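Local coordinates for protein Pre-mRNA-processing-splicing factor 8 (Cryptococcus neoformans var. grubii serotype A, PDB 6MX6) that is a self-splicing intein interrupting a spliceosomal protein and probably excises itself from its precursor, joining the flanking sequences by protein splicing, at residues G47-R53 with E148-W154; C65-L71 with T102-F106. All coordinates share one frame; numbering follows the deposited sequence.

Interaction 1 (G47-R53 with E148-W154); sequences GEERLYR and EEEPTKW
Arg53 holds the carboxylate of Glu148 side-on, with two nitrogens on one oxygen: NE lies 2.9 Å and NH2 2.8 Å from Glu148 OE2. The oxygen sits near the guanidinium plane, yet both donors approach it from the same face of the carboxylate, the two planes being turned 47° apart. Asp62 takes the remaining nitrogen, NH1, so the arginine probably offsets two negative charges. The backbone of Glu148 is fastened as well. Its N donates to Leu51 O at 2.8 Å, while its carbonyl receives Arg50 NE at 2.8 Å in an almost straight bond (175°); a bend at chi3 of Arg50 brings NE there. Glu148 OE1 accepts from a water that also joins Leu51 N, Glu150 O and Thr152 OG1, linking both segments; Thr152 OG1 is also hydrogen-bonded to the Gln7 side chain.

Further along, Glu49 exchanges paired backbone bonds with Thr152, and Gly47 does the same with Trp154, making antiparallel hydrogen-bonded pairs. Lacking a side chain, Gly47 lets the indole lie flat against its backbone, with its CA 3.7 Å from the centroid of the five-membered ring of Trp154. The Trp154 CG lies between its own backbone N and carbonyl carbon (chi1 57°), which folds the ring back over the partner strand. Trp154 NE1 gives Glu49 OE2 a weak bond. Leu51 CD2 packs 4.0 Å from Trp154 CD1, the side chains crossing at about a right angle. An antiparallel pair of chain segments crossing together between two sheets is characteristic of the HINT fold of inteins.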
loop_
_atom_site.group_PDB
_atom_site.type_symbol
_atom_site.label_atom_id
_atom_site.label_comp_id
_atom_site.label_asym_id
_atom_site.label_seq_id
_atom_site.Cartn_x
_atom_site.Cartn_y
_atom_site.Cartn_z
ATOM N N GLY A 47 -8.286 -5.600 -12.941
ATOM C CA GLY A 47 -7.563 -5.969 -14.141
ATOM C C GLY A 47 -6.623 -7.112 -13.843
ATOM O O GLY A 47 -6.711 -7.743 -12.793
ATOM N N GLU A 48 -5.723 -7.368 -14.793
ATOM C CA GLU A 48 -4.772 -8.466 -14.682
ATOM C C GLU A 48 -3.477 -8.067 -15.367
ATOM O O GLU A 48 -3.496 -7.713 -16.549
ATOM C CB GLU A 48 -5.331 -9.743 -15.315
ATOM C CG GLU A 48 -4.366 -10.905 -15.265
ATOM C CD GLU A 48 -5.035 -12.245 -15.505
ATOM O OE1 GLU A 48 -6.268 -12.277 -15.706
ATOM O OE2 GLU A 48 -4.320 -13.270 -15.489
ATOM N N GLU A 49 -2.361 -8.135 -14.644
ATOM C CA GLU A 49 -1.091 -7.765 -15.264
ATOM C C GLU A 49 0.052 -8.239 -14.384
ATOM O O GLU A 49 -0.153 -8.697 -13.258
ATOM C CB GLU A 49 -0.988 -6.254 -15.504
ATOM C CG GLU A 49 -0.953 -5.420 -14.244
ATOM C CD GLU A 49 -1.218 -3.952 -14.522
ATOM O OE1 GLU A 49 -0.330 -3.113 -14.237
ATOM O OE2 GLU A 49 -2.312 -3.641 -15.037
ATOM N N ARG A 50 1.266 -8.133 -14.920
ATOM C CA ARG A 50 2.451 -8.428 -14.124
ATOM C C ARG A 50 2.634 -7.350 -13.066
ATOM O O ARG A 50 2.818 -6.176 -13.394
ATOM C CB ARG A 50 3.684 -8.520 -15.022
ATOM C CG ARG A 50 3.661 -9.757 -15.893
ATOM C CD ARG A 50 4.715 -9.691 -16.976
ATOM N NE ARG A 50 6.051 -9.933 -16.432
ATOM C CZ ARG A 50 7.148 -10.044 -17.174
ATOM N NH1 ARG A 50 7.073 -9.955 -18.492
ATOM N NH2 ARG A 50 8.319 -10.269 -16.593
ATOM N N LEU A 51 2.605 -7.751 -11.799
ATOM C CA LEU A 51 2.676 -6.816 -10.687
ATOM C C LEU A 51 4.098 -6.751 -10.138
ATOM O O LEU A 51 4.967 -7.550 -10.485
ATOM C CB LEU A 51 1.697 -7.231 -9.586
ATOM C CG LEU A 51 0.250 -7.399 -10.057
ATOM C CD1 LEU A 51 -0.645 -7.847 -8.892
ATOM C CD2 LEU A 51 -0.238 -6.086 -10.635
ATOM N N TYR A 52 4.320 -5.789 -9.253
ATOM C CA TYR A 52 5.574 -5.672 -8.529
ATOM C C TYR A 52 5.386 -6.239 -7.134
ATOM O O TYR A 52 4.392 -5.930 -6.471
ATOM C CB TYR A 52 6.023 -4.217 -8.433
ATOM C CG TYR A 52 6.656 -3.760 -9.712
ATOM C CD1 TYR A 52 5.879 -3.305 -10.768
ATOM C CD2 TYR A 52 8.020 -3.830 -9.880
ATOM C CE1 TYR A 52 6.463 -2.906 -11.957
ATOM C CE2 TYR A 52 8.616 -3.436 -11.058
ATOM C CZ TYR A 52 7.837 -2.972 -12.089
ATOM O OH TYR A 52 8.449 -2.586 -13.252
ATOM N N ARG A 53 6.343 -7.059 -6.701
ATOM C CA ARG A 53 6.369 -7.613 -5.352
ATOM C C ARG A 53 7.387 -6.838 -4.525
ATOM O O ARG A 53 8.565 -6.754 -4.899
ATOM C CB ARG A 53 6.720 -9.103 -5.380
ATOM C CG ARG A 53 6.809 -9.738 -3.982
ATOM C CD ARG A 53 7.048 -11.238 -4.043
ATOM N NE ARG A 53 5.956 -11.887 -4.759
ATOM C CZ ARG A 53 4.841 -12.321 -4.184
ATOM N NH1 ARG A 53 4.684 -12.221 -2.866
ATOM N NH2 ARG A 53 3.882 -12.872 -4.927
ATOM N N GLU A 148 7.073 -9.189 -11.221
ATOM C CA GLU A 148 6.739 -10.604 -11.283
ATOM C C GLU A 148 6.679 -11.088 -12.725
ATOM O O GLU A 148 6.379 -10.330 -13.650
ATOM C CB GLU A 148 5.413 -10.868 -10.589
ATOM C CG GLU A 148 5.481 -10.615 -9.116
ATOM C CD GLU A 148 4.481 -11.445 -8.385
ATOM O OE1 GLU A 148 3.303 -11.400 -8.795
ATOM O OE2 GLU A 148 4.869 -12.152 -7.427
ATOM N N GLU A 149 6.973 -12.372 -12.915
ATOM C CA GLU A 149 7.152 -12.866 -14.273
ATOM C C GLU A 149 5.860 -13.323 -14.939
ATOM O O GLU A 149 5.882 -13.622 -16.138
ATOM C CB GLU A 149 8.154 -14.015 -14.294
ATOM C CG GLU A 149 7.680 -15.244 -13.583
ATOM C CD GLU A 149 8.723 -16.331 -13.619
ATOM O OE1 GLU A 149 9.145 -16.723 -14.736
ATOM O OE2 GLU A 149 9.138 -16.763 -12.525
ATOM N N GLU A 150 4.752 -13.389 -14.209
ATOM C CA GLU A 150 3.474 -13.769 -14.798
ATOM C C GLU A 150 2.387 -12.847 -14.287
ATOM O O GLU A 150 2.456 -12.367 -13.147
ATOM C CB GLU A 150 3.115 -15.230 -14.471
ATOM C CG GLU A 150 4.007 -16.260 -15.158
ATOM C CD GLU A 150 3.624 -16.552 -16.617
ATOM O OE1 GLU A 150 2.894 -15.754 -17.256
ATOM O OE2 GLU A 150 4.073 -17.597 -17.136
ATOM N N PRO A 151 1.356 -12.578 -15.099
ATOM C CA PRO A 151 0.294 -11.662 -14.682
ATOM C C PRO A 151 -0.595 -12.266 -13.611
ATOM O O PRO A 151 -0.821 -13.478 -13.570
ATOM C CB PRO A 151 -0.512 -11.424 -15.965
ATOM C CG PRO A 151 0.267 -12.048 -17.067
ATOM C CD PRO A 151 1.129 -13.102 -16.458
ATOM N N THR A 152 -1.128 -11.398 -12.754
ATOM C CA THR A 152 -2.090 -11.818 -11.750
ATOM C C THR A 152 -3.165 -10.747 -11.632
ATOM O O THR A 152 -2.989 -9.606 -12.067
ATOM C CB THR A 152 -1.437 -12.083 -10.377
ATOM O OG1 THR A 152 -0.841 -10.883 -9.881
ATOM C CG2 THR A 152 -0.357 -13.171 -10.475
ATOM N N LYS A 153 -4.295 -11.138 -11.039
ATOM C CA LYS A 153 -5.435 -10.243 -10.947
ATOM C C LYS A 153 -5.236 -9.231 -9.834
ATOM O O LYS A 153 -4.703 -9.552 -8.765
ATOM C CB LYS A 153 -6.722 -11.033 -10.693
ATOM C CG LYS A 153 -7.132 -11.891 -11.866
ATOM C CD LYS A 153 -8.399 -12.696 -11.548
ATOM C CE LYS A 153 -8.825 -13.522 -12.752
ATOM N NZ LYS A 153 -10.218 -14.031 -12.622
ATOM N N TRP A 154 -5.683 -8.010 -10.088
ATOM C CA TRP A 154 -5.612 -6.920 -9.136
ATOM C C TRP A 154 -6.952 -6.198 -9.091
ATOM O O TRP A 154 -7.754 -6.258 -10.035
ATOM C CB TRP A 154 -4.503 -5.914 -9.501
ATOM C CG TRP A 154 -4.625 -5.321 -10.886
ATOM C CD1 TRP A 154 -3.990 -5.749 -12.011
ATOM C CD2 TRP A 154 -5.427 -4.193 -11.287
ATOM N NE1 TRP A 154 -4.330 -4.956 -13.084
ATOM C CE2 TRP A 154 -5.209 -3.995 -12.665
ATOM C CE3 TRP A 154 -6.302 -3.336 -10.616
ATOM C CZ2 TRP A 154 -5.842 -2.976 -13.385
ATOM C CZ3 TRP A 154 -6.922 -2.321 -11.330
ATOM C CH2 TRP A 154 -6.690 -2.152 -12.698
HETATM O O HOH W 1 1.973 -10.601 -11.056
#

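Interaction 2 (C65-L71 with T102-F106); sequences CTHNHIL and TVDDF
Val103 presses into the loop carrying Thr66 and His69, which matches the TxxH motif of intein block B; both of these side chains bond to the backbone N of Cys5, consistent with a place at the N-terminal splice junction. The tight half of the contact is mostly apolar. Val103 CG2 lies 3.6 Å from Cys65 SG and 3.9 Å from Leu71 CG, and its CB rests 3.4 Å from His67 O, so a compact branched residue fits where the turn closes round it. Tyr52 and Ile145 adjoin Val103 too. Leu71 CD1 touches the Phe106 ring only loosely, and the phenyl continues inward to Ile142 and Ile145.

Val103 also starts the helix. Its N donates to His69 O at 2.9 Å, the donor nearly in line with the carbonyl, and this bond ties the TxxH loop to the helix beginning. Just before it, Thr102 is the N-cap: with chi1 at 69°, its OG1 turns back over the helix start and accepts from Asp105 N. Threonine serves both needs here, since its methyl CG2 turns to Ile70 CG1, although at 4.2 Å that touch is slack.

The outer side is more open and polar. Asn68 and Asp105 are exposed, and Asn68 OD1 accepts from Thr66 OG1, a bond within the type I turn running from Thr66 to His69. Asp104 N makes a weak bond to His67 O. His67 and Asp104 stand side by side, pointing the same way. His67 ND1, with Asp104 OD2 in its ring plane, donates to that oxygen at 2.7 Å and 169°, reaching it on the syn side but 33° out of the carboxylate plane.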
loop_
_atom_site.group_PDB
_atom_site.type_symbol
_atom_site.label_atom_id
_atom_site.label_comp_id
_atom_site.label_asym_id
_atom_site.label_seq_id
_atom_site.Cartn_x
_atom_site.Cartn_y
_atom_site.Cartn_z
ATOM N N CYS A 65 1.611 -5.102 -6.015
ATOM C CA CYS A 65 0.798 -4.007 -6.536
ATOM C C CYS A 65 1.225 -3.593 -7.941
ATOM O O CYS A 65 2.281 -3.978 -8.439
ATOM C CB CYS A 65 0.841 -2.829 -5.572
ATOM S SG CYS A 65 2.497 -2.147 -5.381
ATOM N N THR A 66 0.387 -2.784 -8.585
ATOM C CA THR A 66 0.656 -2.396 -9.963
ATOM C C THR A 66 1.784 -1.374 -10.049
ATOM O O THR A 66 2.138 -0.703 -9.073
ATOM C CB THR A 66 -0.584 -1.791 -10.633
ATOM O OG1 THR A 66 -1.051 -0.697 -9.835
ATOM C CG2 THR A 66 -1.666 -2.828 -10.792
ATOM N N HIS A 67 2.316 -1.226 -11.268
ATOM C CA HIS A 67 3.425 -0.308 -11.494
ATOM C C HIS A 67 3.039 1.140 -11.210
ATOM O O HIS A 67 3.900 1.946 -10.849
ATOM C CB HIS A 67 3.931 -0.439 -12.934
ATOM C CG HIS A 67 2.939 0.008 -13.963
ATOM N ND1 HIS A 67 3.014 1.239 -14.579
ATOM C CD2 HIS A 67 1.844 -0.604 -14.475
ATOM C CE1 HIS A 67 2.010 1.365 -15.429
ATOM N NE2 HIS A 67 1.285 0.261 -15.385
ATOM N N ASN A 68 1.769 1.498 -11.367
ATOM C CA ASN A 68 1.360 2.875 -11.114
ATOM C C ASN A 68 0.804 3.075 -9.714
ATOM O O ASN A 68 0.362 4.182 -9.384
ATOM C CB ASN A 68 0.323 3.338 -12.155
ATOM C CG ASN A 68 -0.894 2.448 -12.206
ATOM O OD1 ASN A 68 -0.822 1.258 -11.918
ATOM N ND2 ASN A 68 -2.029 3.022 -12.588
ATOM N N HIS A 69 0.819 2.038 -8.884
ATOM C CA HIS A 69 0.347 2.185 -7.519
ATOM C C HIS A 69 1.227 3.171 -6.759
ATOM O O HIS A 69 2.439 3.239 -6.971
ATOM C CB HIS A 69 0.341 0.834 -6.825
ATOM C CG HIS A 69 -0.238 0.872 -5.453
ATOM N ND1 HIS A 69 -1.581 1.052 -5.219
ATOM C CD2 HIS A 69 0.349 0.771 -4.238
ATOM C CE1 HIS A 69 -1.800 1.055 -3.917
ATOM N NE2 HIS A 69 -0.644 0.879 -3.300
ATOM N N ILE A 70 0.609 3.962 -5.891
ATOM C CA ILE A 70 1.316 4.991 -5.136
ATOM C C ILE A 70 1.669 4.424 -3.769
ATOM O O ILE A 70 0.789 3.958 -3.043
ATOM C CB ILE A 70 0.465 6.262 -4.991
ATOM C CG1 ILE A 70 0.155 6.857 -6.366
ATOM C CG2 ILE A 70 1.176 7.272 -4.103
ATOM C CD1 ILE A 70 -0.928 7.915 -6.330
ATOM N N LEU A 71 2.949 4.462 -3.419
ATOM C CA LEU A 71 3.416 4.102 -2.084
ATOM C C LEU A 71 3.462 5.347 -1.205
ATOM O O LEU A 71 4.020 6.376 -1.602
ATOM C CB LEU A 71 4.807 3.473 -2.160
ATOM C CG LEU A 71 4.975 2.330 -3.157
ATOM C CD1 LEU A 71 6.446 1.939 -3.276
ATOM C CD2 LEU A 71 4.129 1.135 -2.741
ATOM N N THR A 102 5.152 6.802 -6.874
ATOM C CA THR A 102 4.643 5.642 -7.587
ATOM C C THR A 102 5.686 4.532 -7.585
ATOM O O THR A 102 6.891 4.779 -7.465
ATOM C CB THR A 102 4.265 5.993 -9.028
ATOM O OG1 THR A 102 5.449 6.291 -9.782
ATOM C CG2 THR A 102 3.294 7.176 -9.064
ATOM N N VAL A 103 5.203 3.294 -7.710
ATOM C CA VAL A 103 6.099 2.147 -7.804
ATOM C C VAL A 103 7.061 2.312 -8.978
ATOM O O VAL A 103 8.246 1.994 -8.864
ATOM C CB VAL A 103 5.286 0.837 -7.894
ATOM C CG1 VAL A 103 6.151 -0.299 -8.392
ATOM C CG2 VAL A 103 4.657 0.483 -6.536
ATOM N N ASP A 104 6.584 2.835 -10.114
ATOM C CA ASP A 104 7.465 3.007 -11.276
ATOM C C ASP A 104 8.656 3.906 -10.943
ATOM O O ASP A 104 9.825 3.564 -11.216
ATOM C CB ASP A 104 6.678 3.601 -12.445
ATOM C CG ASP A 104 6.105 2.549 -13.370
ATOM O OD1 ASP A 104 6.612 1.400 -13.375
ATOM O OD2 ASP A 104 5.138 2.878 -14.095
ATOM N N ASP A 105 8.368 5.059 -10.333
ATOM C CA ASP A 105 9.408 6.030 -10.022
ATOM C C ASP A 105 10.347 5.503 -8.951
ATOM O O ASP A 105 11.560 5.732 -9.016
ATOM C CB ASP A 105 8.778 7.349 -9.576
ATOM C CG ASP A 105 8.136 8.116 -10.729
ATOM O OD1 ASP A 105 8.565 7.936 -11.888
ATOM O OD2 ASP A 105 7.212 8.917 -10.470
ATOM N N PHE A 106 9.805 4.794 -7.958
ATOM C CA PHE A 106 10.640 4.235 -6.902
ATOM C C PHE A 106 11.564 3.157 -7.448
ATOM O O PHE A 106 12.757 3.126 -7.132
ATOM C CB PHE A 106 9.759 3.672 -5.790
ATOM C CG PHE A 106 10.536 3.141 -4.627
ATOM C CD1 PHE A 106 11.003 3.998 -3.644
ATOM C CD2 PHE A 106 10.802 1.786 -4.519
ATOM C CE1 PHE A 106 11.711 3.513 -2.566
ATOM C CE2 PHE A 106 11.520 1.298 -3.447
ATOM C CZ PHE A 106 11.975 2.165 -2.471
#

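In the fold
Along the chain, interaction 2 is nested inside the loop that interaction 1 closes, and their centres lie about 13 Å apart. Interaction 1 sits at the surface, where the chain passes from strand 38-49 to 52-56 and from 139-147 to 152-159, crossing between the four-stranded and six-stranded antiparallel sheets; interaction 2 lies deeper, at the ends of strands of the six-stranded sheet, where helix 103-108 begins. They touch directly: Leu51 packs on Cys65 and Thr66, Glu49 meets the His67 ring, and Tyr52 N probably bonds to Cys65 O. The sheet crossing thus abuts the loop that holds Cys5, an arrangement consistent with a compact HINT domain built round its splice junction.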